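Local coordinates for tRNA modification GTPase MnmE (PDB 3GEE), which probably hydrolyses GTP at a high intrinsic rate and takes part in adding a carboxymethylaminomethyl group to the wobble uridine of certain tRNAs, at residues V27-L41 and F91-P105. Numbering follows the deposited sequence.
Sequences VGALAIVRISGAGVL and FTAEQMVEFTCHGGP. With FON (N-{[4-({[(6R)-2-amino-5-formyl-4-oxo-1,4,5,6,7,8-hexahydropteridin-6-yl]methyl}amino)phenyl]carbonyl}-L-glutamic acid), chain C; FON (N-{[4-({[(6R)-2-amino-5-formyl-4-oxo-1,4,5,6,7,8-hexahydropteridin-6-yl]methyl}amino)phenyl]carbonyl}-L-glutamic acid), chain B.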
loop_
_atom_site.group_PDB
_atom_site.type_symbol
_atom_site.label_atom_id
_atom_site.label_comp_id
_atom_site.label_asym_id
_atom_site.label_seq_id
_atom_site.Cartn_x
_atom_site.Cartn_y
_atom_site.Cartn_z
ATOM N N VAL A 27 -3.906 -0.918 -3.826
ATOM C CA VAL A 27 -4.954 -0.030 -4.269
ATOM C C VAL A 27 -5.254 0.965 -3.166
ATOM O O VAL A 27 -5.533 0.585 -2.023
ATOM C CB VAL A 27 -6.217 -0.829 -4.666
ATOM C CG1 VAL A 27 -7.416 0.079 -4.837
ATOM C CG2 VAL A 27 -5.965 -1.603 -5.946
ATOM N N GLY A 28 -5.175 2.244 -3.518
ATOM C CA GLY A 28 -5.505 3.322 -2.597
ATOM C C GLY A 28 -5.916 4.590 -3.315
ATOM O O GLY A 28 -5.868 4.664 -4.547
ATOM N N ALA A 29 -6.324 5.589 -2.538
ATOM C CA ALA A 29 -6.620 6.908 -3.074
ATOM C C ALA A 29 -5.380 7.543 -3.702
ATOM O O ALA A 29 -5.446 8.092 -4.799
ATOM C CB ALA A 29 -7.165 7.792 -1.994
ATOM N N LEU A 30 -4.245 7.458 -3.020
ATOM C CA LEU A 30 -3.063 8.157 -3.483
ATOM C C LEU A 30 -1.825 7.306 -3.373
ATOM O O LEU A 30 -1.752 6.422 -2.525
ATOM C CB LEU A 30 -2.844 9.425 -2.658
ATOM C CG LEU A 30 -3.962 10.449 -2.516
ATOM C CD1 LEU A 30 -3.558 11.423 -1.450
ATOM C CD2 LEU A 30 -4.228 11.142 -3.833
ATOM N N ALA A 31 -0.847 7.602 -4.223
ATOM C CA ALA A 31 0.478 7.003 -4.162
ATOM C C ALA A 31 1.525 8.103 -4.347
ATOM O O ALA A 31 1.216 9.170 -4.876
ATOM C CB ALA A 31 0.619 5.973 -5.248
ATOM N N ILE A 32 2.760 7.832 -3.930
ATOM C CA ILE A 32 3.863 8.774 -4.083
ATOM C C ILE A 32 5.018 8.145 -4.865
ATOM O O ILE A 32 5.629 7.172 -4.407
ATOM C CB ILE A 32 4.427 9.218 -2.711
ATOM C CG1 ILE A 32 3.353 9.882 -1.855
ATOM C CG2 ILE A 32 5.633 10.144 -2.888
ATOM C CD1 ILE A 32 3.712 9.914 -0.382
ATOM N N VAL A 33 5.319 8.691 -6.038
ATOM C CA VAL A 33 6.580 8.385 -6.704
ATOM C C VAL A 33 7.562 9.472 -6.287
ATOM O O VAL A 33 7.275 10.665 -6.471
ATOM C CB VAL A 33 6.450 8.355 -8.242
ATOM C CG1 VAL A 33 7.818 8.175 -8.883
ATOM C CG2 VAL A 33 5.508 7.237 -8.687
ATOM N N ARG A 34 8.700 9.081 -5.708
ATOM C CA ARG A 34 9.698 10.077 -5.285
ATOM C C ARG A 34 11.040 9.949 -5.995
ATOM O O ARG A 34 11.659 8.887 -5.996
ATOM C CB ARG A 34 9.854 10.151 -3.753
ATOM C CG ARG A 34 10.316 8.887 -3.065
ATOM C CD ARG A 34 11.431 9.185 -2.068
ATOM N NE ARG A 34 10.983 9.664 -0.760
ATOM C CZ ARG A 34 11.349 9.120 0.400
ATOM N NH1 ARG A 34 12.160 8.070 0.437
ATOM N NH2 ARG A 34 10.906 9.631 1.534
ATOM N N ILE A 35 11.473 11.041 -6.619
ATOM C CA ILE A 35 12.745 11.062 -7.339
ATOM C C ILE A 35 13.741 12.016 -6.685
ATOM O O ILE A 35 13.345 13.024 -6.106
ATOM C CB ILE A 35 12.550 11.378 -8.835
ATOM C CG1 ILE A 35 12.347 12.872 -9.073
ATOM C CG2 ILE A 35 11.351 10.622 -9.369
ATOM C CD1 ILE A 35 12.512 13.295 -10.544
ATOM N N SER A 36 15.026 11.679 -6.764
ATOM C CA SER A 36 16.068 12.437 -6.079
ATOM C C SER A 36 17.391 12.359 -6.822
ATOM O O SER A 36 17.642 11.403 -7.552
ATOM C CB SER A 36 16.248 11.930 -4.645
ATOM O OG SER A 36 17.270 12.647 -3.968
ATOM N N GLY A 37 18.232 13.372 -6.641
ATOM C CA GLY A 37 19.543 13.395 -7.275
ATOM C C GLY A 37 19.794 14.559 -8.210
ATOM O O GLY A 37 18.982 15.474 -8.320
ATOM N N ALA A 38 20.929 14.500 -8.893
ATOM C CA ALA A 38 21.412 15.595 -9.718
ATOM C C ALA A 38 20.453 16.006 -10.830
ATOM O O ALA A 38 20.179 15.228 -11.741
ATOM C CB ALA A 38 22.771 15.237 -10.300
ATOM N N GLY A 39 19.952 17.236 -10.744
ATOM C CA GLY A 39 19.172 17.844 -11.825
ATOM C C GLY A 39 17.766 17.298 -11.922
ATOM O O GLY A 39 17.126 17.348 -12.974
ATOM N N VAL A 40 17.284 16.788 -10.801
ATOM C CA VAL A 40 16.010 16.104 -10.745
ATOM C C VAL A 40 14.811 16.970 -11.164
ATOM O O VAL A 40 13.954 16.521 -11.927
ATOM C CB VAL A 40 15.864 15.384 -9.381
ATOM C CG1 VAL A 40 14.585 15.736 -8.656
ATOM C CG2 VAL A 40 16.022 13.890 -9.587
ATOM N N LEU A 41 14.756 18.216 -10.705
ATOM C CA LEU A 41 13.607 19.051 -11.058
ATOM C C LEU A 41 13.669 19.641 -12.474
ATOM O O LEU A 41 12.657 20.108 -12.999
ATOM C CB LEU A 41 13.289 20.099 -9.980
ATOM C CG LEU A 41 14.423 20.705 -9.166
ATOM C CD1 LEU A 41 15.250 21.631 -10.052
ATOM C CD2 LEU A 41 13.898 21.451 -7.953
ATOM N N PHE A 91 14.750 15.222 2.458
ATOM C CA PHE A 91 15.067 13.970 3.146
ATOM C C PHE A 91 16.467 13.449 2.794
ATOM O O PHE A 91 17.255 13.137 3.689
ATOM C CB PHE A 91 14.007 12.887 2.886
ATOM C CG PHE A 91 14.358 11.553 3.483
ATOM C CD1 PHE A 91 14.281 11.351 4.856
ATOM C CD2 PHE A 91 14.804 10.508 2.676
ATOM C CE1 PHE A 91 14.629 10.122 5.417
ATOM C CE2 PHE A 91 15.160 9.274 3.229
ATOM C CZ PHE A 91 15.071 9.082 4.597
ATOM N N THR A 92 16.766 13.365 1.497
ATOM C CA THR A 92 18.069 12.879 1.035
ATOM C C THR A 92 19.149 13.936 1.154
ATOM O O THR A 92 20.333 13.646 0.949
ATOM C CB THR A 92 18.034 12.396 -0.431
ATOM O OG1 THR A 92 17.542 13.440 -1.278
ATOM C CG2 THR A 92 17.150 11.165 -0.571
ATOM N N ALA A 93 18.730 15.158 1.489
ATOM C CA ALA A 93 19.604 16.339 1.524
ATOM C C ALA A 93 20.122 16.734 0.138
ATOM O O ALA A 93 21.116 17.448 0.022
ATOM C CB ALA A 93 20.758 16.148 2.516
ATOM N N GLU A 94 19.454 16.255 -0.904
ATOM C CA GLU A 94 19.717 16.709 -2.255
ATOM C C GLU A 94 18.414 17.142 -2.892
ATOM O O GLU A 94 17.354 17.138 -2.262
ATOM C CB GLU A 94 20.323 15.623 -3.145
ATOM C CG GLU A 94 20.825 14.360 -2.486
ATOM C CD GLU A 94 20.880 13.210 -3.481
ATOM O OE1 GLU A 94 21.989 12.685 -3.758
ATOM O OE2 GLU A 94 19.801 12.854 -4.005
ATOM N N GLN A 95 18.506 17.483 -4.170
ATOM C CA GLN A 95 17.379 17.951 -4.942
ATOM C C GLN A 95 16.380 16.826 -5.179
ATOM O O GLN A 95 16.709 15.799 -5.779
ATOM C CB GLN A 95 17.890 18.489 -6.272
ATOM C CG GLN A 95 16.876 19.257 -7.068
ATOM C CD GLN A 95 17.534 20.222 -8.017
ATOM O OE1 GLN A 95 17.649 19.952 -9.215
ATOM N NE2 GLN A 95 17.993 21.359 -7.485
ATOM N N MET A 96 15.156 17.015 -4.713
ATOM C CA MET A 96 14.120 16.043 -5.007
ATOM C C MET A 96 12.752 16.641 -5.241
ATOM O O MET A 96 12.400 17.676 -4.670
ATOM C CB MET A 96 14.068 14.932 -3.948
ATOM C CG MET A 96 14.101 15.370 -2.499
ATOM S SD MET A 96 14.454 13.944 -1.441
ATOM C CE MET A 96 12.876 13.079 -1.464
ATOM N N VAL A 97 11.998 15.982 -6.116
ATOM C CA VAL A 97 10.573 16.246 -6.266
ATOM C C VAL A 97 9.816 14.964 -5.959
ATOM O O VAL A 97 10.332 13.872 -6.189
ATOM C CB VAL A 97 10.217 16.839 -7.655
ATOM C CG1 VAL A 97 11.078 16.242 -8.736
ATOM C CG2 VAL A 97 8.742 16.666 -7.975
ATOM N N GLU A 98 8.620 15.111 -5.392
ATOM C CA GLU A 98 7.773 13.982 -5.021
ATOM C C GLU A 98 6.391 14.138 -5.638
ATOM O O GLU A 98 5.581 14.970 -5.198
ATOM C CB GLU A 98 7.622 13.879 -3.504
ATOM C CG GLU A 98 8.883 13.537 -2.746
ATOM C CD GLU A 98 8.643 13.401 -1.254
ATOM O OE1 GLU A 98 7.539 13.771 -0.788
ATOM O OE2 GLU A 98 9.562 12.920 -0.547
ATOM N N PHE A 99 6.121 13.339 -6.661
ATOM C CA PHE A 99 4.804 13.319 -7.262
ATOM C C PHE A 99 3.902 12.435 -6.421
ATOM O O PHE A 99 4.229 11.278 -6.163
ATOM C CB PHE A 99 4.887 12.783 -8.684
ATOM C CG PHE A 99 5.776 13.585 -9.573
ATOM C CD1 PHE A 99 5.288 14.709 -10.234
ATOM C CD2 PHE A 99 7.103 13.230 -9.746
ATOM C CE1 PHE A 99 6.105 15.462 -11.058
ATOM C CE2 PHE A 99 7.932 13.983 -10.566
ATOM C CZ PHE A 99 7.428 15.097 -11.225
ATOM N N THR A 100 2.787 12.974 -5.953
ATOM C CA THR A 100 1.795 12.101 -5.373
ATOM C C THR A 100 0.623 12.050 -6.341
ATOM O O THR A 100 0.015 13.077 -6.643
ATOM C CB THR A 100 1.385 12.465 -3.918
ATOM O OG1 THR A 100 -0.000 12.810 -3.869
ATOM C CG2 THR A 100 2.250 13.581 -3.345
ATOM N N CYS A 101 0.341 10.848 -6.845
ATOM C CA CYS A 101 -0.650 10.638 -7.905
ATOM C C CYS A 101 -1.796 9.768 -7.416
ATOM O O CYS A 101 -1.802 9.356 -6.257
ATOM C CB CYS A 101 0.020 9.950 -9.082
ATOM S SG CYS A 101 0.683 8.350 -8.624
ATOM N N HIS A 102 -2.757 9.489 -8.299
ATOM C CA HIS A 102 -3.851 8.562 -7.983
ATOM C C HIS A 102 -3.311 7.164 -7.706
ATOM O O HIS A 102 -2.445 6.664 -8.431
ATOM C CB HIS A 102 -4.890 8.530 -9.099
ATOM C CG HIS A 102 -5.697 9.783 -9.200
ATOM N ND1 HIS A 102 -5.490 10.725 -10.185
ATOM C CD2 HIS A 102 -6.705 10.257 -8.432
ATOM C CE1 HIS A 102 -6.345 11.718 -10.027
ATOM N NE2 HIS A 102 -7.094 11.460 -8.970
ATOM N N GLY A 103 -3.823 6.544 -6.648
ATOM C CA GLY A 103 -3.217 5.335 -6.103
ATOM C C GLY A 103 -3.609 4.022 -6.750
ATOM O O GLY A 103 -3.797 3.026 -6.059
ATOM N N GLY A 104 -3.731 4.018 -8.073
ATOM C CA GLY A 104 -3.987 2.795 -8.821
ATOM C C GLY A 104 -2.692 2.169 -9.306
ATOM O O GLY A 104 -1.821 2.873 -9.817
ATOM N N PRO A 105 -2.555 0.837 -9.156
ATOM C CA PRO A 105 -1.338 0.117 -9.551
ATOM C C PRO A 105 -0.908 0.399 -10.984
ATOM O O PRO A 105 0.280 0.586 -11.232
ATOM C CB PRO A 105 -1.732 -1.349 -9.389
ATOM C CG PRO A 105 -2.763 -1.324 -8.325
ATOM C CD PRO A 105 -3.559 -0.077 -8.581
HETATM N N1 FON C . 6.907 13.327 3.645
HETATM C C2 FON C . 7.361 13.640 2.415
HETATM N NA2 FON C . 6.512 14.231 1.534
HETATM N N3 FON C . 8.639 13.384 2.028
HETATM C C4 FON C . 9.540 12.800 2.847
HETATM O O4 FON C . 10.699 12.594 2.426
HETATM C C4A FON C . 9.084 12.419 4.216
HETATM N N5 FON C . 9.823 11.835 5.251
HETATM C C6 FON C . 9.478 12.447 6.548
HETATM C C7 FON C . 8.104 11.849 6.825
HETATM N N8 FON C . 7.222 12.410 5.811
HETATM C C8A FON C . 7.683 12.736 4.568
HETATM C C9 FON C . 10.479 12.220 7.685
HETATM N N10 FON C . 11.842 12.569 7.310
HETATM C C11 FON C . 13.427 16.187 5.954
HETATM C C12 FON C . 13.884 15.576 7.120
HETATM C C13 FON C . 13.341 14.370 7.558
HETATM C C14 FON C . 12.314 13.760 6.843
HETATM C C15 FON C . 11.863 14.365 5.660
HETATM C C16 FON C . 12.406 15.575 5.219
HETATM C C FON C . 14.057 17.490 5.527
HETATM O O FON C . 13.600 18.103 4.574
HETATM N N FON C . 15.125 17.918 6.212
HETATM C CA FON C . 15.477 19.297 6.542
HETATM C CB FON C . 14.460 19.942 7.490
HETATM C CG FON C . 14.626 21.458 7.644
HETATM C CD FON C . 13.281 22.151 7.765
HETATM O OE1 FON C . 12.625 22.367 6.719
HETATM O OE2 FON C . 12.871 22.491 8.902
HETATM C CT FON C . 16.849 19.326 7.164
HETATM O O1 FON C . 17.677 20.186 6.779
HETATM O O2 FON C . 17.113 18.480 8.049
HETATM C CP1 FON C . 10.649 10.896 5.064
HETATM O O3 FON C . 10.473 9.804 5.576
HETATM N N1 FON B . -1.678 14.727 -4.346
HETATM C C2 FON B . -1.977 15.242 -3.136
HETATM N NA2 FON B . -0.965 15.529 -2.277
HETATM N N3 FON B . -3.258 15.482 -2.748
HETATM C C4 FON B . -4.316 15.223 -3.546
HETATM O O4 FON B . -5.468 15.468 -3.127
HETATM C C4A FON B . -4.040 14.638 -4.891
HETATM N N5 FON B . -4.949 14.310 -5.903
HETATM C C6 FON B . -4.419 14.693 -7.225
HETATM C C7 FON B . -3.355 13.628 -7.461
HETATM N N8 FON B . -2.321 13.883 -6.467
HETATM C C8A FON B . -2.622 14.412 -5.246
HETATM C C9 FON B . -5.444 14.788 -8.359
HETATM N N10 FON B . -6.587 15.622 -8.013
HETATM C C11 FON B . -6.750 19.629 -6.848
HETATM C C12 FON B . -7.407 19.168 -7.987
HETATM C C13 FON B . -7.339 17.827 -8.362
HETATM C C14 FON B . -6.594 16.924 -7.609
HETATM C C15 FON B . -5.945 17.382 -6.452
HETATM C C16 FON B . -6.012 18.726 -6.075
HETATM C C FON B . -6.865 21.090 -6.490
HETATM O O FON B . -6.209 21.542 -5.563
HETATM N N FON B . -7.714 21.841 -7.205
HETATM C CA FON B . -7.549 23.236 -7.604
HETATM C CB FON B . -6.376 23.425 -8.572
HETATM C CG FON B . -5.986 24.890 -8.801
HETATM C CD FON B . -4.483 25.046 -8.943
HETATM O OE1 FON B . -3.784 25.061 -7.903
HETATM O OE2 FON B . -3.988 25.160 -10.091
HETATM C CT FON B . -8.824 23.727 -8.238
HETATM O O1 FON B . -9.283 24.845 -7.903
HETATM O O2 FON B . -9.382 22.991 -9.084
HETATM C CP1 FON B . -6.056 13.742 -5.679
HETATM O O3 FON B . -6.290 12.637 -6.136
#
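Strands 30-36 and 96-102 are antiparallel neighbours in the mixed sheet of the N-terminal, folate-binding domain of MnmE, and R34 and E98, paired across them, face the 5-formyltetrahydrofolate of chain C; T100 O accepts from N8 of the second folate, chain B. A31, V33 and I35 send N-H to the carbonyls of C101, F99 and V97 respectively, with V33 N 2.8 Å from F99 O; the return bond from C101 N is sound, those from F99 N and V97 N weak. On the face carrying I32, R34 and S36, E98 OE1 takes NA2 of the chain C folate at 2.6 Å, while E98 OE2 forms a long salt bridge to R34 NE (3.6 Å), the guanidinium and carboxylate planes turned 31° apart. R34, bent at its second and third torsions (133° and 82°), brings NH2 to O4 of that folate in a weak bond of 3.1 Å. The other face is apolar: I35 CG1 and V40 CG1 both pack on V97 CG1, and helix 105-117 lies against A31, V33 and I35. Where S36 pairs with M96, buried S36 OG accepts from T92 OG1 at 2.8 Å and donates to E94 OE2, nearly along the carboxylate's C-O axis. An alanine here would probably leave T92 OG1 without its acceptor and cost E94 OE2 the hydroxyl donor. Next along, G37 N bonds Q95 O at 3.0 Å.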